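Local coordinates for protein NanS-p (Escherichia phage vB_EcoP_24B, PDB 6YP6) that probably acts as a carbohydrate esterase of a Shiga toxin-encoding phage, this part being a beta-sandwich-like domain that may bind sugar, at residues R74-V79 / N150-L155. Numbering follows the deposited sequence.
Sequences RCRFKV and NEWHTL
His153 N donates to Phe77 O over 2.8 Å, one rung of an antiparallel ladder in which strand 152-159 runs beside 71-79 in one of the two antiparallel beta sheets of this domain. Phe77 N answers to His153 O, and Cys75 and Leu155 form the next hydrogen-bonded pair, their N and O atoms 2.9 Å apart in both directions. Alternation sorts the side chains. Cys75, Phe77 and Leu155, compact or apolar, face the second sheet with His153, whose buried ring nitrogens are satisfied, ND1 by Asp172 and NE2 by Asp149. Phe77 meets Met90 and Leu126; its CZ also lies 3.9 Å from His153 CB, which comes over one face of the ring.

Arg76, Lys78 and Trp152 occupy the other surface. There the flat indole is sandwiched: Lys78 CB sits over the six-membered ring, 3.7 Å from its centroid, a CH-pi contact, while the Arg76 guanidinium stacks on the opposite face, planes 13° apart. CG anti to the backbone N (chi1 -180°) and a chain extended as far as NE carry that guanidinium over the indole, where NH1 also forms a salt bridge with Asp210. Lys78, its chain bent at chi3 (132°), reaches Asp34 in a salt bridge; Asp34 also accepts from Trp152 NE1. Where the strands part, a water accepts from Val79 N (2.9 Å) and donates to Glu151 O.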
ATOM      1  N   ARG A  74      -5.427   3.232   3.149  1.00  7.76           N
ATOM      2  CA  ARG A  74      -4.767   3.170   4.452  1.00  8.27           C
ATOM      3  C   ARG A  74      -4.321   1.758   4.802  1.00  7.94           C
ATOM      4  O   ARG A  74      -4.901   0.759   4.361  1.00  8.29           O
ATOM      5  CB  ARG A  74      -5.634   3.734   5.587  1.00 10.43           C
ATOM      6  CG  ARG A  74      -6.970   3.089   5.747  1.00 11.48           C
ATOM      7  CD  ARG A  74      -7.635   3.603   7.008  1.00 13.19           C
ATOM      8  NE  ARG A  74      -8.994   3.105   7.203  1.00 14.22           N
ATOM      9  CZ  ARG A  74      -9.307   1.975   7.833  1.00 14.40           C
ATOM     10  NH1 ARG A  74      -8.365   1.178   8.306  1.00 14.98           N
ATOM     11  NH2 ARG A  74     -10.578   1.636   7.972  1.00 15.53           N
ATOM     12  N   CYS A  75      -3.288   1.692   5.638  1.00  7.45           N
ATOM     13  CA  CYS A  75      -2.794   0.435   6.170  1.00  7.32           C
ATOM     14  C   CYS A  75      -2.143   0.678   7.523  1.00  7.44           C
ATOM     15  O   CYS A  75      -1.395   1.639   7.688  1.00  9.13           O
ATOM     16  CB  CYS A  75      -1.762  -0.164   5.209  1.00  7.53           C
ATOM     17  SG  CYS A  75      -0.966  -1.710   5.733  1.00  8.22           S
ATOM     18  N   ARG A  76      -2.392  -0.228   8.461  1.00  7.26           N
ATOM     19  CA  ARG A  76      -1.677  -0.276   9.732  1.00  7.36           C
ATOM     20  C   ARG A  76      -0.861  -1.564   9.748  1.00  7.05           C
ATOM     21  O   ARG A  76      -1.403  -2.651   9.495  1.00  7.12           O
ATOM     22  CB  ARG A  76      -2.655  -0.193  10.907  1.00  8.04           C
ATOM     23  CG  ARG A  76      -1.959  -0.237  12.266  1.00  8.38           C
ATOM     24  CD  ARG A  76      -2.851   0.251  13.396  1.00  9.59           C
ATOM     25  NE  ARG A  76      -2.123   0.359  14.666  1.00 10.12           N
ATOM     26  CZ  ARG A  76      -2.084  -0.575  15.621  1.00 10.11           C
ATOM     27  NH1 ARG A  76      -2.742  -1.724  15.501  1.00 10.67           N
ATOM     28  NH2 ARG A  76      -1.384  -0.349  16.722  1.00 11.28           N
ATOM     29  N   PHE A  77       0.438  -1.439  10.034  1.00  7.15           N
ATOM     30  CA  PHE A  77       1.381  -2.534   9.840  1.00  7.15           C
ATOM     31  C   PHE A  77       2.525  -2.407  10.833  1.00  7.30           C
ATOM     32  O   PHE A  77       2.780  -1.342  11.392  1.00  7.76           O
ATOM     33  CB  PHE A  77       1.933  -2.540   8.390  1.00  7.36           C
ATOM     34  CG  PHE A  77       2.835  -1.377   8.106  1.00  7.59           C
ATOM     35  CD1 PHE A  77       2.309  -0.138   7.763  1.00  7.85           C
ATOM     36  CD2 PHE A  77       4.207  -1.499   8.239  1.00  8.47           C
ATOM     37  CE1 PHE A  77       3.148   0.950   7.558  1.00  8.37           C
ATOM     38  CE2 PHE A  77       5.040  -0.414   8.032  1.00  8.92           C
ATOM     39  CZ  PHE A  77       4.512   0.810   7.684  1.00  8.79           C
ATOM     40  N   LYS A  78       3.239  -3.514  11.006  1.00  7.29           N
ATOM     41  CA  LYS A  78       4.385  -3.598  11.896  1.00  7.54           C
ATOM     42  C   LYS A  78       5.438  -4.418  11.178  1.00  7.76           C
ATOM     43  O   LYS A  78       5.152  -5.515  10.696  1.00  9.28           O
ATOM     44  CB  LYS A  78       3.985  -4.255  13.227  1.00  9.00           C
ATOM     45  CG  LYS A  78       5.141  -4.764  14.069  1.00 11.69           C
ATOM     46  CD  LYS A  78       4.667  -5.050  15.525  1.00 14.46           C
ATOM     47  CE  LYS A  78       5.108  -6.385  16.059  1.00 16.90           C
ATOM     48  NZ  LYS A  78       4.884  -6.369  17.513  1.00 16.98           N
ATOM     49  N   VAL A  79       6.657  -3.913  11.115  1.00  7.44           N
ATOM     50  CA  VAL A  79       7.749  -4.609  10.443  1.00  7.91           C
ATOM     51  C   VAL A  79       8.540  -5.399  11.471  1.00  8.20           C
ATOM     52  O   VAL A  79       8.846  -4.876  12.547  1.00  9.16           O
ATOM     53  CB  VAL A  79       8.683  -3.642   9.694  1.00  8.11           C
ATOM     54  CG1 VAL A  79       9.644  -4.434   8.830  1.00  8.51           C
ATOM     55  CG2 VAL A  79       7.893  -2.649   8.872  1.00  8.76           C
ATOM     56  N   ASN A 150      10.533  -1.988  15.115  1.00  8.53           N
ATOM     57  CA  ASN A 150       9.563  -3.069  15.006  1.00  9.60           C
ATOM     58  C   ASN A 150       8.246  -2.706  15.706  1.00  9.94           C
ATOM     59  O   ASN A 150       7.537  -3.580  16.219  1.00 11.66           O
ATOM     60  CB  ASN A 150      10.171  -4.379  15.508  1.00 11.32           C
ATOM     61  CG  ASN A 150      11.310  -4.950  14.570  1.00 12.58           C
ATOM     62  OD1 ASN A 150      11.656  -4.396  13.530  1.00 14.93           O
ATOM     63  ND2 ASN A 150      11.890  -6.066  14.975  1.00 13.51           N
ATOM     64  N   GLU A 151       7.891  -1.425  15.708  1.00  9.42           N
ATOM     65  CA  GLU A 151       6.645  -0.949  16.283  1.00  9.64           C
ATOM     66  C   GLU A 151       5.555  -0.895  15.215  1.00  8.73           C
ATOM     67  O   GLU A 151       5.819  -0.944  14.014  1.00  8.87           O
ATOM     68  CB  GLU A 151       6.832   0.455  16.868  1.00 11.14           C
ATOM     69  CG  GLU A 151       7.860   0.543  17.962  1.00 13.21           C
ATOM     70  CD  GLU A 151       7.496  -0.316  19.141  1.00 16.13           C
ATOM     71  OE1 GLU A 151       6.383  -0.152  19.671  1.00 16.97           O
ATOM     72  OE2 GLU A 151       8.312  -1.184  19.511  1.00 18.13           O
ATOM     73  N   TRP A 152       4.318  -0.749  15.669  1.00  8.67           N
ATOM     74  CA  TRP A 152       3.220  -0.489  14.754  1.00  8.58           C
ATOM     75  C   TRP A 152       3.319   0.915  14.169  1.00  8.33           C
ATOM     76  O   TRP A 152       3.700   1.876  14.851  1.00  9.55           O
ATOM     77  CB  TRP A 152       1.878  -0.652  15.478  1.00  9.11           C
ATOM     78  CG  TRP A 152       1.519  -2.067  15.745  1.00  9.05           C
ATOM     79  CD1 TRP A 152       1.682  -2.762  16.904  1.00  9.76           C
ATOM     80  CD2 TRP A 152       0.946  -2.977  14.806  1.00  8.78           C
ATOM     81  NE1 TRP A 152       1.238  -4.059  16.742  1.00  9.83           N
ATOM     82  CE2 TRP A 152       0.789  -4.213  15.457  1.00  9.32           C
ATOM     83  CE3 TRP A 152       0.562  -2.871  13.468  1.00  8.71           C
ATOM     84  CZ2 TRP A 152       0.260  -5.329  14.815  1.00  9.49           C
ATOM     85  CZ3 TRP A 152       0.047  -3.979  12.845  1.00  8.91           C
ATOM     86  CH2 TRP A 152      -0.106  -5.192  13.514  1.00  9.24           C
ATOM     87  N   HIS A 153       2.915   1.024  12.902  1.00  7.89           N
ATOM     88  CA  HIS A 153       2.847   2.280  12.173  1.00  7.86           C
ATOM     89  C   HIS A 153       1.561   2.326  11.367  1.00  8.08           C
ATOM     90  O   HIS A 153       0.973   1.286  11.049  1.00  8.19           O
ATOM     91  CB  HIS A 153       4.051   2.447  11.240  1.00  8.14           C
ATOM     92  CG  HIS A 153       5.334   2.516  11.987  1.00  8.47           C
ATOM     93  ND1 HIS A 153       5.767   3.664  12.606  1.00  9.27           N
ATOM     94  CD2 HIS A 153       6.229   1.555  12.306  1.00  8.96           C
ATOM     95  CE1 HIS A 153       6.890   3.409  13.257  1.00  9.80           C
ATOM     96  NE2 HIS A 153       7.201   2.141  13.072  1.00  9.61           N
ATOM     97  N   THR A 154       1.154   3.538  11.015  1.00  8.46           N
ATOM     98  CA  THR A 154       0.043   3.736  10.107  1.00  8.44           C
ATOM     99  C   THR A 154       0.494   4.551   8.908  1.00  8.33           C
ATOM    100  O   THR A 154       1.353   5.437   9.011  1.00  8.53           O
ATOM    101  CB  THR A 154      -1.153   4.420  10.792  1.00  9.26           C
ATOM    102  OG1 THR A 154      -0.775   5.723  11.250  1.00 10.10           O
ATOM    103  CG2 THR A 154      -1.645   3.592  11.957  1.00 10.24           C
ATOM    104  N   LEU A 155      -0.106   4.244   7.762  1.00  8.30           N
ATOM    105  CA  LEU A 155       0.179   4.956   6.532  1.00  8.23           C
ATOM    106  C   LEU A 155      -1.140   5.175   5.816  1.00  8.20           C
ATOM    107  O   LEU A 155      -1.923   4.234   5.678  1.00  9.60           O
ATOM    108  CB  LEU A 155       1.126   4.131   5.652  1.00  8.86           C
ATOM    109  CG  LEU A 155       1.476   4.725   4.290  1.00  9.44           C
ATOM    110  CD1 LEU A 155       2.174   6.059   4.434  1.00  9.92           C
ATOM    111  CD2 LEU A 155       2.358   3.749   3.503  1.00  9.87           C
TER
HETATM  112  O   HOH W   1       6.225  -4.149  18.297  1.00 47.40           O
HETATM  113  O   HOH W   2       7.783  -1.434  12.166  1.00  8.20           O